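PDB 5B68: 4-alpha-glucanotransferase from Corynebacterium glutamicum, which belongs to the amylomaltase (disproportionating enzyme) family and pairs an N-terminal beta sandwich with a TIM-barrel glucanotransferase domain. Local coordinates for residues 10-16 with 38-44; 200-204 with 687-691; 207-211 with 690-696; 405-411 with 424-430. All coordinates share one frame; numbering follows the deposited sequence.

Contact 1. Residues 10-16 with 38-44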
loop_
_atom_site.group_PDB
_atom_site.type_symbol
_atom_site.label_atom_id
_atom_site.label_comp_id
_atom_site.label_asym_id
_atom_site.label_seq_id
_atom_site.Cartn_x
_atom_site.Cartn_y
_atom_site.Cartn_z
ATOM N N LEU A 10 18.731 18.342 18.790
ATOM C CA LEU A 10 17.311 18.124 18.943
ATOM C C LEU A 10 16.729 17.304 17.810
ATOM O O LEU A 10 15.969 16.379 18.026
ATOM C CB LEU A 10 16.606 19.452 19.067
ATOM C CG LEU A 10 15.115 19.429 19.428
ATOM C CD1 LEU A 10 14.778 18.771 20.767
ATOM C CD2 LEU A 10 14.611 20.842 19.423
ATOM N N ALA A 11 17.078 17.681 16.589
ATOM C CA ALA A 11 16.698 16.907 15.416
ATOM C C ALA A 11 17.083 15.424 15.562
ATOM O O ALA A 11 16.237 14.559 15.264
ATOM C CB ALA A 11 17.388 17.508 14.161
ATOM N N ASP A 12 18.303 15.115 15.992
ATOM C CA ASP A 12 18.717 13.733 16.218
ATOM C C ASP A 12 17.826 12.978 17.184
ATOM O O ASP A 12 17.511 11.821 16.933
ATOM C CB ASP A 12 20.151 13.619 16.767
ATOM C CG ASP A 12 21.197 14.014 15.766
ATOM O OD1 ASP A 12 20.944 14.151 14.548
ATOM O OD2 ASP A 12 22.298 14.296 16.256
ATOM N N LEU A 13 17.398 13.622 18.270
ATOM C CA LEU A 13 16.556 12.910 19.298
ATOM C C LEU A 13 15.170 12.534 18.740
ATOM O O LEU A 13 14.548 11.544 19.145
ATOM C CB LEU A 13 16.351 13.790 20.515
ATOM C CG LEU A 13 17.632 14.064 21.320
ATOM C CD1 LEU A 13 17.278 15.119 22.350
ATOM C CD2 LEU A 13 18.235 12.814 21.933
ATOM N N TYR A 14 14.702 13.341 17.798
ATOM C CA TYR A 14 13.421 13.092 17.109
ATOM C C TYR A 14 13.507 12.398 15.772
ATOM O O TYR A 14 12.505 12.203 15.127
ATOM C CB TYR A 14 12.680 14.424 17.000
ATOM C CG TYR A 14 12.096 14.843 18.316
ATOM C CD1 TYR A 14 10.859 14.336 18.747
ATOM C CD2 TYR A 14 12.784 15.727 19.168
ATOM C CE1 TYR A 14 10.347 14.700 19.964
ATOM C CE2 TYR A 14 12.252 16.115 20.367
ATOM C CZ TYR A 14 11.040 15.601 20.762
ATOM O OH TYR A 14 10.548 16.022 21.974
ATOM N N GLY A 15 14.711 11.987 15.371
ATOM C CA GLY A 15 14.890 11.287 14.133
ATOM C C GLY A 15 14.665 12.115 12.881
ATOM O O GLY A 15 14.281 11.558 11.834
ATOM N N VAL A 16 15.007 13.399 12.933
ATOM C CA VAL A 16 14.798 14.274 11.822
ATOM C C VAL A 16 16.152 14.449 11.199
ATOM O O VAL A 16 17.106 14.851 11.886
ATOM C CB VAL A 16 14.224 15.613 12.244
ATOM C CG1 VAL A 16 14.032 16.523 11.016
ATOM C CG2 VAL A 16 12.904 15.412 12.991
ATOM N N ILE A 38 9.537 20.935 10.906
ATOM C CA ILE A 38 9.282 19.493 11.033
ATOM C C ILE A 38 9.248 19.125 12.520
ATOM O O ILE A 38 8.361 18.416 12.918
ATOM C CB ILE A 38 10.324 18.649 10.279
ATOM C CG1 ILE A 38 10.224 18.973 8.785
ATOM C CG2 ILE A 38 10.081 17.131 10.513
ATOM C CD1 ILE A 38 8.853 18.785 8.215
ATOM N N LEU A 39 10.135 19.675 13.337
ATOM C CA LEU A 39 10.037 19.441 14.802
ATOM C C LEU A 39 8.691 19.883 15.381
ATOM O O LEU A 39 8.077 19.169 16.152
ATOM C CB LEU A 39 11.189 20.100 15.515
ATOM C CG LEU A 39 12.504 19.362 15.267
ATOM C CD1 LEU A 39 13.718 20.213 15.640
ATOM C CD2 LEU A 39 12.587 18.090 16.094
ATOM N N ARG A 40 8.222 21.039 14.958
ATOM C CA ARG A 40 6.907 21.533 15.383
ATOM C C ARG A 40 5.755 20.666 14.886
ATOM O O ARG A 40 4.826 20.351 15.687
ATOM C CB ARG A 40 6.737 22.976 14.929
ATOM C CG ARG A 40 7.552 23.996 15.724
ATOM C CD ARG A 40 7.473 25.437 15.152
ATOM N NE ARG A 40 6.097 25.859 14.928
ATOM C CZ ARG A 40 5.168 26.049 15.877
ATOM N NH1 ARG A 40 3.943 26.425 15.508
ATOM N NH2 ARG A 40 5.409 25.867 17.182
ATOM N N ALA A 41 5.884 20.153 13.640
ATOM C CA ALA A 41 4.907 19.190 13.113
ATOM C C ALA A 41 4.878 17.911 13.965
ATOM O O ALA A 41 3.861 17.247 14.092
ATOM C CB ALA A 41 5.238 18.897 11.654
ATOM N N LEU A 42 6.009 17.575 14.576
ATOM C CA LEU A 42 6.066 16.404 15.503
ATOM C C LEU A 42 5.633 16.761 16.903
ATOM O O LEU A 42 5.762 15.936 17.813
ATOM C CB LEU A 42 7.490 15.839 15.497
ATOM C CG LEU A 42 7.945 15.217 14.192
ATOM C CD1 LEU A 42 9.400 14.802 14.345
ATOM C CD2 LEU A 42 7.053 14.101 13.668
ATOM N N GLY A 43 5.116 17.969 17.113
ATOM C CA GLY A 43 4.630 18.378 18.417
ATOM C C GLY A 43 5.692 19.022 19.340
ATOM O O GLY A 43 5.415 19.264 20.514
ATOM N N VAL A 44 6.879 19.359 18.815
ATOM C CA VAL A 44 7.873 19.969 19.641
ATOM C C VAL A 44 7.514 21.457 19.788
ATOM O O VAL A 44 7.313 22.162 18.785
ATOM C CB VAL A 44 9.299 19.764 19.109
ATOM C CG1 VAL A 44 10.302 20.389 20.056
ATOM C CG2 VAL A 44 9.619 18.239 18.906
#
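The phenol ring of Y14 takes the methyl CG2 of V44 over one face: CG2 sits 3.6 Å from the centroid of the Y14 ring and 16° off its normal, which meets the definition of a CH-pi contact. The methyl is displaced toward the rim, and its shortest approach is V44 CG2 to Y14 CZ, 3.5 Å. The carbonyl oxygen of L10, in the last turn before it, lies at the ring edge and in its plane. Outside the two segments, F64 of helix 54-69 adds an edge-to-face ring contact. L39 CD2 approaches obliquely and lies 3.8 Å from Y14 CB, its side chain crossing that of Y14 at about a right angle.

The two branches of L39 divide the work. While CD2 serves Y14, CD1 meets L10 CD2 at 3.9 Å. V16 ends the interface with both methyls: CG1 touches I38 CG2, and CG2 lies 3.8 Å from L42 CD1. V16 CG1 is anti to the backbone N (chi1 179°), which directs CG2 to the L42 and L39 methyls.

Helices 5-13 and 32-41 thus meet through their C-terminal ends, and both ends close in Schellman motifs with positive phi at G15 and G43. The second is documented by V44 N to L39 O at 2.9 Å and G43 N to R40 O; this turn brings V44 back to face Y14. No hydrogen bond crosses between the segments, so cohesion across this largely buried interface rests on apolar burial and van der Waals contact, with one CH-pi contact.

Contact 2. Residues 200-204 with 687-691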
loop_
_atom_site.group_PDB
_atom_site.type_symbol
_atom_site.label_atom_id
_atom_site.label_comp_id
_atom_site.label_asym_id
_atom_site.label_seq_id
_atom_site.Cartn_x
_atom_site.Cartn_y
_atom_site.Cartn_z
ATOM N N ASP A 200 -16.414 -9.357 -10.669
ATOM C CA ASP A 200 -15.400 -9.374 -11.700
ATOM C C ASP A 200 -14.023 -9.821 -11.224
ATOM O O ASP A 200 -13.305 -10.497 -11.957
ATOM C CB ASP A 200 -15.259 -8.034 -12.418
ATOM C CG ASP A 200 -16.571 -7.562 -13.056
ATOM O OD1 ASP A 200 -17.176 -8.358 -13.745
ATOM O OD2 ASP A 200 -16.949 -6.363 -12.901
ATOM N N LEU A 201 -13.653 -9.385 -10.027
ATOM C CA LEU A 201 -12.383 -9.793 -9.383
ATOM C C LEU A 201 -12.277 -11.302 -9.301
ATOM O O LEU A 201 -11.256 -11.944 -9.707
ATOM C CB LEU A 201 -12.255 -9.146 -7.999
ATOM C CG LEU A 201 -11.018 -9.497 -7.164
ATOM C CD1 LEU A 201 -9.795 -9.061 -7.916
ATOM C CD2 LEU A 201 -11.115 -8.817 -5.820
ATOM N N GLY A 202 -13.284 -11.920 -8.715
ATOM C CA GLY A 202 -13.280 -13.360 -8.572
ATOM C C GLY A 202 -13.369 -14.135 -9.902
ATOM O O GLY A 202 -12.699 -15.134 -10.084
ATOM N N ASN A 203 -14.119 -13.582 -10.846
ATOM C CA ASN A 203 -14.314 -14.136 -12.185
ATOM C C ASN A 203 -12.965 -14.119 -12.914
ATOM O O ASN A 203 -12.524 -15.165 -13.383
ATOM C CB ASN A 203 -15.347 -13.270 -12.942
ATOM C CG ASN A 203 -15.790 -13.891 -14.285
ATOM O OD1 ASN A 203 -15.291 -14.963 -14.712
ATOM N ND2 ASN A 203 -16.687 -13.177 -14.982
ATOM N N LEU A 204 -12.336 -12.949 -12.960
ATOM C CA LEU A 204 -11.019 -12.775 -13.614
ATOM C C LEU A 204 -10.031 -13.743 -12.966
ATOM O O LEU A 204 -9.261 -14.407 -13.698
ATOM C CB LEU A 204 -10.523 -11.378 -13.565
ATOM C CG LEU A 204 -9.208 -11.016 -14.242
ATOM C CD1 LEU A 204 -9.224 -11.396 -15.698
ATOM C CD2 LEU A 204 -8.872 -9.579 -14.013
ATOM N N ILE A 687 -14.169 -9.795 -19.709
ATOM C CA ILE A 687 -13.602 -11.016 -19.064
ATOM C C ILE A 687 -14.023 -12.272 -19.830
ATOM O O ILE A 687 -13.236 -13.224 -20.011
ATOM C CB ILE A 687 -14.022 -11.137 -17.602
ATOM C CG1 ILE A 687 -13.362 -10.029 -16.831
ATOM C CG2 ILE A 687 -13.645 -12.508 -17.020
ATOM C CD1 ILE A 687 -13.952 -9.745 -15.453
ATOM N N GLU A 688 -15.255 -12.252 -20.321
ATOM C CA GLU A 688 -15.858 -13.408 -20.976
ATOM C C GLU A 688 -15.134 -13.772 -22.263
ATOM O O GLU A 688 -15.151 -14.924 -22.673
ATOM C CB GLU A 688 -17.354 -13.180 -21.263
ATOM C CG GLU A 688 -18.229 -13.346 -20.034
ATOM C CD GLU A 688 -18.360 -12.077 -19.236
ATOM O OE1 GLU A 688 -17.718 -11.030 -19.552
ATOM O OE2 GLU A 688 -19.145 -12.150 -18.300
ATOM N N SER A 689 -14.517 -12.786 -22.877
ATOM C CA SER A 689 -13.834 -12.967 -24.122
ATOM C C SER A 689 -12.383 -13.195 -24.008
ATOM O O SER A 689 -11.722 -13.284 -25.056
ATOM C CB SER A 689 -13.924 -11.692 -24.924
ATOM O OG SER A 689 -15.256 -11.464 -25.199
ATOM N N LEU A 690 -11.815 -13.127 -22.801
ATOM C CA LEU A 690 -10.356 -13.126 -22.711
ATOM C C LEU A 690 -9.695 -14.304 -23.367
ATOM O O LEU A 690 -8.644 -14.157 -24.047
ATOM C CB LEU A 690 -9.908 -13.110 -21.243
ATOM C CG LEU A 690 -9.875 -11.703 -20.634
ATOM C CD1 LEU A 690 -9.710 -11.812 -19.112
ATOM C CD2 LEU A 690 -8.693 -10.893 -21.125
ATOM N N ARG A 691 -10.238 -15.464 -23.096
ATOM C CA ARG A 691 -9.679 -16.703 -23.566
ATOM C C ARG A 691 -10.114 -17.053 -24.991
ATOM O O ARG A 691 -9.746 -18.092 -25.452
ATOM C CB ARG A 691 -10.003 -17.853 -22.602
ATOM C CG ARG A 691 -9.342 -17.597 -21.273
ATOM C CD ARG A 691 -9.508 -18.706 -20.256
ATOM N NE ARG A 691 -8.570 -19.778 -20.502
ATOM C CZ ARG A 691 -8.882 -20.880 -21.170
ATOM N NH1 ARG A 691 -10.135 -21.072 -21.644
ATOM N NH2 ARG A 691 -7.929 -21.805 -21.354
HETATM O O HOH W 1 -18.483 -14.395 -17.014
#
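I687, with the most surface buried here, packs against helix 198-209, which follows the first strand of the parallel barrel sheet, 177-182, and precedes the next, 215-218: a beta-alpha-beta crossover of the TIM barrel. The C-terminal loop carrying I687 therefore covers an outer helix of the barrel. The two branches of I687 part along the helix. CD1 reaches the first turn of the segment, 3.6 Å from D200 O and 3.7 Å from D200 CB, and also touches L204 CB. With CG1 anti to the carbonyl carbon (chi1 -68°), CG2 is turned to N203, whose amide it meets at ND2 3.7 Å away; CG and OD1 of the same amide are about equally near, so the methyl lies against the whole group.

L204, next in buried area, sends CD1 to L690 CD1, their side chains crossing at about a right angle. L650 of helix 650-654 touches both leucines, extending the apolar patch.

N203 has a polar role as well. Its ND2 stands 4.3 Å from E688 OE2, too far for a direct bond, and a water spans the gap. E688 OE1 has a further partner in the backbone N of T190. I687 CD1 meets D200 mainly at its backbone O and CB, while the carboxylate finds its polar partners elsewhere, in S192 and a salt bridge to R249. The bridging water accepts from N203 ND2 at 3.0 Å and donates to E688 OE2 at 2.7 Å.

Contact 3. Residues 207-211 with 690-696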
loop_
_atom_site.group_PDB
_atom_site.type_symbol
_atom_site.label_atom_id
_atom_site.label_comp_id
_atom_site.label_asym_id
_atom_site.label_seq_id
_atom_site.Cartn_x
_atom_site.Cartn_y
_atom_site.Cartn_z
ATOM N N VAL A 207 -10.537 -17.190 -14.238
ATOM C CA VAL A 207 -10.170 -17.347 -15.653
ATOM C C VAL A 207 -8.676 -17.462 -15.836
ATOM O O VAL A 207 -8.193 -18.352 -16.482
ATOM C CB VAL A 207 -10.678 -16.139 -16.472
ATOM C CG1 VAL A 207 -10.012 -16.047 -17.847
ATOM C CG2 VAL A 207 -12.172 -16.173 -16.617
ATOM N N VAL A 208 -7.906 -16.570 -15.242
ATOM C CA VAL A 208 -6.437 -16.582 -15.529
ATOM C C VAL A 208 -5.837 -17.763 -14.810
ATOM O O VAL A 208 -4.781 -18.233 -15.207
ATOM C CB VAL A 208 -5.741 -15.269 -15.184
ATOM C CG1 VAL A 208 -6.290 -14.120 -16.000
ATOM C CG2 VAL A 208 -5.887 -14.940 -13.705
ATOM N N ALA A 209 -6.499 -18.280 -13.765
ATOM C CA ALA A 209 -6.002 -19.446 -13.071
ATOM C C ALA A 209 -6.028 -20.696 -13.993
ATOM O O ALA A 209 -5.266 -21.619 -13.788
ATOM C CB ALA A 209 -6.866 -19.719 -11.859
ATOM N N GLN A 210 -6.880 -20.692 -15.026
ATOM C CA GLN A 210 -7.051 -21.904 -15.887
ATOM C C GLN A 210 -5.812 -22.027 -16.745
ATOM O O GLN A 210 -5.543 -23.087 -17.305
ATOM C CB GLN A 210 -8.254 -21.722 -16.807
ATOM C CG GLN A 210 -9.521 -21.648 -16.015
ATOM C CD GLN A 210 -10.730 -21.196 -16.796
ATOM O OE1 GLN A 210 -10.647 -20.759 -17.953
ATOM N NE2 GLN A 210 -11.862 -21.175 -16.100
ATOM N N ASP A 211 -5.088 -20.927 -16.929
ATOM C CA ASP A 211 -3.861 -20.950 -17.686
ATOM C C ASP A 211 -2.579 -20.887 -16.897
ATOM O O ASP A 211 -1.533 -20.675 -17.517
ATOM C CB ASP A 211 -3.913 -19.899 -18.794
ATOM C CG ASP A 211 -5.147 -20.052 -19.614
ATOM O OD1 ASP A 211 -5.254 -21.096 -20.267
ATOM O OD2 ASP A 211 -6.044 -19.209 -19.561
ATOM N N LEU A 690 -11.815 -13.127 -22.801
ATOM C CA LEU A 690 -10.356 -13.126 -22.711
ATOM C C LEU A 690 -9.695 -14.304 -23.367
ATOM O O LEU A 690 -8.644 -14.157 -24.047
ATOM C CB LEU A 690 -9.908 -13.110 -21.243
ATOM C CG LEU A 690 -9.875 -11.703 -20.634
ATOM C CD1 LEU A 690 -9.710 -11.812 -19.112
ATOM C CD2 LEU A 690 -8.693 -10.893 -21.125
ATOM N N ARG A 691 -10.238 -15.464 -23.096
ATOM C CA ARG A 691 -9.679 -16.703 -23.566
ATOM C C ARG A 691 -10.114 -17.053 -24.991
ATOM O O ARG A 691 -9.746 -18.092 -25.452
ATOM C CB ARG A 691 -10.003 -17.853 -22.602
ATOM C CG ARG A 691 -9.342 -17.597 -21.273
ATOM C CD ARG A 691 -9.508 -18.706 -20.256
ATOM N NE ARG A 691 -8.570 -19.778 -20.502
ATOM C CZ ARG A 691 -8.882 -20.880 -21.170
ATOM N NH1 ARG A 691 -10.135 -21.072 -21.644
ATOM N NH2 ARG A 691 -7.929 -21.805 -21.354
ATOM N N GLU A 692 -10.870 -16.173 -25.674
ATOM C CA GLU A 692 -11.229 -16.343 -27.059
ATOM C C GLU A 692 -10.139 -15.752 -27.929
ATOM O O GLU A 692 -10.156 -15.997 -29.099
ATOM C CB GLU A 692 -12.574 -15.639 -27.387
ATOM C CG GLU A 692 -13.764 -16.304 -26.730
ATOM C CD GLU A 692 -15.054 -15.486 -26.798
ATOM O OE1 GLU A 692 -15.033 -14.268 -27.137
ATOM O OE2 GLU A 692 -16.108 -16.073 -26.476
ATOM N N ASN A 693 -9.227 -14.923 -27.416
ATOM C CA ASN A 693 -8.287 -14.254 -28.346
ATOM C C ASN A 693 -6.996 -15.030 -28.322
ATOM O O ASN A 693 -6.552 -15.451 -27.259
ATOM C CB ASN A 693 -7.950 -12.792 -28.034
ATOM C CG ASN A 693 -9.015 -12.074 -27.241
ATOM O OD1 ASN A 693 -10.109 -11.774 -27.742
ATOM N ND2 ASN A 693 -8.688 -11.769 -25.983
ATOM N N GLU A 694 -6.406 -15.221 -29.494
ATOM C CA GLU A 694 -5.171 -15.965 -29.625
ATOM C C GLU A 694 -3.988 -15.298 -28.898
ATOM O O GLU A 694 -3.133 -16.033 -28.345
ATOM C CB GLU A 694 -4.831 -16.196 -31.126
ATOM C CG GLU A 694 -3.659 -17.166 -31.390
ATOM C CD GLU A 694 -3.239 -17.271 -32.887
ATOM O OE1 GLU A 694 -3.183 -16.222 -33.614
ATOM O OE2 GLU A 694 -2.936 -18.416 -33.341
ATOM N N LEU A 695 -3.934 -13.949 -28.890
ATOM C CA LEU A 695 -2.851 -13.207 -28.179
ATOM C C LEU A 695 -2.780 -13.586 -26.680
ATOM O O LEU A 695 -1.712 -13.907 -26.180
ATOM C CB LEU A 695 -2.941 -11.678 -28.371
ATOM C CG LEU A 695 -1.828 -10.868 -27.665
ATOM C CD1 LEU A 695 -0.452 -11.377 -28.153
ATOM C CD2 LEU A 695 -1.922 -9.361 -27.903
ATOM N N TYR A 696 -3.929 -13.651 -26.014
ATOM C CA TYR A 696 -3.988 -14.107 -24.609
ATOM C C TYR A 696 -3.269 -15.444 -24.390
ATOM O O TYR A 696 -2.450 -15.578 -23.496
ATOM C CB TYR A 696 -5.461 -14.209 -24.148
ATOM C CG TYR A 696 -5.593 -14.816 -22.806
ATOM C CD1 TYR A 696 -5.648 -16.168 -22.672
ATOM C CD2 TYR A 696 -5.562 -14.053 -21.655
ATOM C CE1 TYR A 696 -5.739 -16.771 -21.456
ATOM C CE2 TYR A 696 -5.635 -14.654 -20.427
ATOM C CZ TYR A 696 -5.700 -16.005 -20.323
ATOM O OH TYR A 696 -5.764 -16.642 -19.112
HETATM O O HOH W 2 -3.511 -16.669 -17.330
#
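R691 grips D211 side-on through two nitrogens, one to each carboxylate oxygen. NE donates to D211 OD2 at 2.8 Å with an N-H...O angle of 170°, and NH2 donates to D211 OD1 at 3.0 Å with 172°. Both oxygens use their syn lone pairs, and the carboxylate and guanidinium planes are only 11° apart, so the salt bridge is nearly flat as well as straight. D211 OD2 accepts a second hydrogen bond, from Y696 OH at 2.6 Å, on the anti side and tilted out of the carboxylate plane. Two donors thus share this oxygen, which would probably favour the charged carboxylate.

Y696 OH is also an acceptor: a water donates to it at 2.9 Å and donates again to V208 O, linking the phenol to the helix backbone. The last part of helix 198-209, one of the outer helices of the TIM barrel, and the residues after it are in this way joined to the C-terminal helix 694-702 and the loop leading into it.

Over one face of the R691 guanidinium lies Q210 OE1; its amide plane is steeply turned against the guanidinium, and the 3.4 Å approach to R691 NE has too poor an angle for a bond. The bend at chi3 swings the guanidinium round to D211, while the aliphatic part of R691 runs past V207, whose CG1 rests 3.6 Å from R691 CD.

Contact 4. Residues 405-411 with 424-430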
loop_
_atom_site.group_PDB
_atom_site.type_symbol
_atom_site.label_atom_id
_atom_site.label_comp_id
_atom_site.label_asym_id
_atom_site.label_seq_id
_atom_site.Cartn_x
_atom_site.Cartn_y
_atom_site.Cartn_z
ATOM N N LEU A 405 -0.723 10.838 13.706
ATOM C CA LEU A 405 -0.194 11.472 12.469
ATOM C C LEU A 405 0.531 12.732 12.791
ATOM O O LEU A 405 0.416 13.269 13.908
ATOM C CB LEU A 405 -1.375 11.774 11.520
ATOM C CG LEU A 405 -2.082 10.536 10.995
ATOM C CD1 LEU A 405 -3.427 10.892 10.365
ATOM C CD2 LEU A 405 -1.219 9.745 10.044
ATOM N N ALA A 406 1.263 13.268 11.831
ATOM C CA ALA A 406 1.874 14.582 11.934
ATOM C C ALA A 406 1.334 15.397 10.747
ATOM O O ALA A 406 2.034 15.548 9.740
ATOM C CB ALA A 406 3.401 14.458 11.889
ATOM N N PRO A 407 0.078 15.904 10.850
ATOM C CA PRO A 407 -0.547 16.488 9.673
ATOM C C PRO A 407 0.059 17.804 9.137
ATOM O O PRO A 407 -0.201 18.139 7.982
ATOM C CB PRO A 407 -2.039 16.682 10.124
ATOM C CG PRO A 407 -1.969 16.752 11.603
ATOM C CD PRO A 407 -0.888 15.789 11.970
ATOM N N ASP A 408 0.930 18.478 9.888
ATOM C CA ASP A 408 1.593 19.665 9.328
ATOM C C ASP A 408 2.779 19.342 8.458
ATOM O O ASP A 408 3.450 20.241 7.974
ATOM C CB ASP A 408 1.958 20.610 10.456
ATOM C CG ASP A 408 0.721 21.271 11.108
ATOM O OD1 ASP A 408 -0.368 21.212 10.565
ATOM O OD2 ASP A 408 0.862 21.910 12.148
ATOM N N ALA A 409 3.062 18.055 8.249
ATOM C CA ALA A 409 4.056 17.617 7.279
ATOM C C ALA A 409 3.288 16.892 6.164
ATOM O O ALA A 409 2.158 16.356 6.355
ATOM C CB ALA A 409 5.094 16.667 7.923
ATOM N N SER A 410 3.935 16.833 5.016
ATOM C CA SER A 410 3.366 16.212 3.857
ATOM C C SER A 410 4.438 15.273 3.268
ATOM O O SER A 410 5.600 15.650 3.105
ATOM C CB SER A 410 2.879 17.320 2.867
ATOM O OG SER A 410 2.160 16.696 1.838
ATOM N N VAL A 411 4.054 14.082 2.931
ATOM C CA VAL A 411 4.960 13.036 2.366
ATOM C C VAL A 411 5.237 13.235 0.891
ATOM O O VAL A 411 4.354 13.582 0.137
ATOM C CB VAL A 411 4.403 11.610 2.554
ATOM C CG1 VAL A 411 5.360 10.565 1.984
ATOM C CG2 VAL A 411 4.181 11.316 4.007
ATOM N N ASP A 424 5.394 16.110 -4.127
ATOM C CA ASP A 424 4.607 16.147 -2.915
ATOM C C ASP A 424 3.418 15.243 -3.150
ATOM O O ASP A 424 2.630 15.518 -4.012
ATOM C CB ASP A 424 4.115 17.568 -2.674
ATOM C CG ASP A 424 3.303 17.710 -1.396
ATOM O OD1 ASP A 424 3.256 16.767 -0.607
ATOM O OD2 ASP A 424 2.730 18.784 -1.188
ATOM N N TRP A 425 3.293 14.169 -2.383
ATOM C CA TRP A 425 2.185 13.232 -2.536
ATOM C C TRP A 425 0.982 13.619 -1.691
ATOM O O TRP A 425 -0.079 13.074 -1.846
ATOM C CB TRP A 425 2.624 11.814 -2.190
ATOM C CG TRP A 425 3.759 11.339 -2.991
ATOM C CD1 TRP A 425 4.133 11.798 -4.190
ATOM C CD2 TRP A 425 4.684 10.306 -2.652
ATOM N NE1 TRP A 425 5.230 11.133 -4.633
ATOM C CE2 TRP A 425 5.591 10.207 -3.701
ATOM C CE3 TRP A 425 4.836 9.465 -1.559
ATOM C CZ2 TRP A 425 6.627 9.295 -3.700
ATOM C CZ3 TRP A 425 5.867 8.559 -1.567
ATOM C CH2 TRP A 425 6.751 8.489 -2.620
ATOM N N SER A 426 1.210 14.552 -0.784
ATOM C CA SER A 426 0.193 15.214 0.019
ATOM C C SER A 426 -0.267 14.467 1.275
ATOM O O SER A 426 -1.034 14.972 2.042
ATOM C CB SER A 426 -1.006 15.578 -0.846
ATOM O OG SER A 426 -1.897 14.508 -0.920
ATOM N N GLN A 427 0.245 13.276 1.492
ATOM C CA GLN A 427 -0.218 12.463 2.603
ATOM C C GLN A 427 0.325 12.920 3.949
ATOM O O GLN A 427 1.460 13.315 4.022
ATOM C CB GLN A 427 0.169 11.020 2.345
ATOM C CG GLN A 427 -0.330 10.495 1.015
ATOM C CD GLN A 427 0.670 9.607 0.347
ATOM O OE1 GLN A 427 1.761 9.430 0.843
ATOM N NE2 GLN A 427 0.294 9.022 -0.763
ATOM N N PRO A 428 -0.460 12.812 5.015
ATOM C CA PRO A 428 0.119 13.068 6.335
ATOM C C PRO A 428 0.880 11.847 6.846
ATOM O O PRO A 428 0.362 10.741 6.775
ATOM C CB PRO A 428 -1.112 13.377 7.195
ATOM C CG PRO A 428 -2.210 12.582 6.602
ATOM C CD PRO A 428 -1.897 12.539 5.113
ATOM N N PRO A 429 2.105 12.021 7.342
ATOM C CA PRO A 429 2.831 10.821 7.757
ATOM C C PRO A 429 2.396 10.363 9.121
ATOM O O PRO A 429 1.931 11.128 9.932
ATOM C CB PRO A 429 4.261 11.294 7.795
ATOM C CG PRO A 429 4.190 12.757 8.099
ATOM C CD PRO A 429 2.959 13.217 7.388
ATOM N N TRP A 430 2.736 9.131 9.443
ATOM C CA TRP A 430 2.624 8.678 10.807
ATOM C C TRP A 430 3.519 9.567 11.668
ATOM O O TRP A 430 4.540 10.034 11.232
ATOM C CB TRP A 430 3.191 7.276 10.959
ATOM C CG TRP A 430 2.505 6.137 10.313
ATOM C CD1 TRP A 430 3.051 5.267 9.441
ATOM C CD2 TRP A 430 1.181 5.662 10.565
ATOM N NE1 TRP A 430 2.155 4.301 9.092
ATOM C CE2 TRP A 430 0.994 4.517 9.775
ATOM C CE3 TRP A 430 0.134 6.099 11.363
ATOM C CZ2 TRP A 430 -0.192 3.812 9.762
ATOM C CZ3 TRP A 430 -1.038 5.395 11.347
ATOM C CH2 TRP A 430 -1.195 4.270 10.550
#
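The edge of a small antiparallel sheet, where strand 409-413 pairs with the short strand 423-424, carries this contact. V411 is its polar hub. V411 N donates to Q427 O at 2.9 Å, and V411 O accepts from W425 N at 2.8 Å; both bonds lie in the carbonyl plane of the acceptor, each with a C=O...N angle of 154°. S426 N adds a weak bond to V411 O.

S410 OG, anti to its own N (chi1 -172°), donates to the syn lone pair of D424 OD1 at 2.7 Å, tying the side chains of the two strands together. Farther along, A406 N donates to P429 O at 2.9 Å in almost linear alignment with the carbonyl (169°), and L405 is bridged to W430. Between these bonded ends runs the type I turn A406 to A409.

The apolar filling comes mainly from V411, P429 and L405. V411 CG2 slides past P429 to stand 3.8 Å from its CB, while CG1 lies obliquely against the W425 indole, 3.7 Å from CE3. A409 CB touches P429 CG, and L405 CD2 reaches W430 CE3 at 4.1 Å. Q427 OE1, buried beside V411, has no hydrogen-bond partner in the model.

R473 fastens both segments from outside, bonding P407 O and S426 O. A bound glycerol lies near W430. The arrangement is that of an antiparallel strand pair whose second strand runs on into an irregular, proline-containing loop, an excursion between two strands of the TIM-barrel sheet, 382-387 and 456-459.

In the fold
From the N terminus, contact 1 closes first, joining helices 5-13 and 32-41 across a connection that holds two short strands, 19-21 and 27-29, before the beta sandwich begins. Contacts 2 and 3 then open on helix 198-209 of the barrel and close only near the C terminus, at 687-691 and 690-696, sharing L690 and R691; their centres lie about 9 Å apart. Contact 4 is a local closure, 405-411 with 424-430, nested inside both long loops, though its centre is about 38 Å from that of contact 2. It instead adjoins contact 1: A41 and L42 pack against A406, D408 and A409, seating the N-terminal helices on the barrel's inserted sheet.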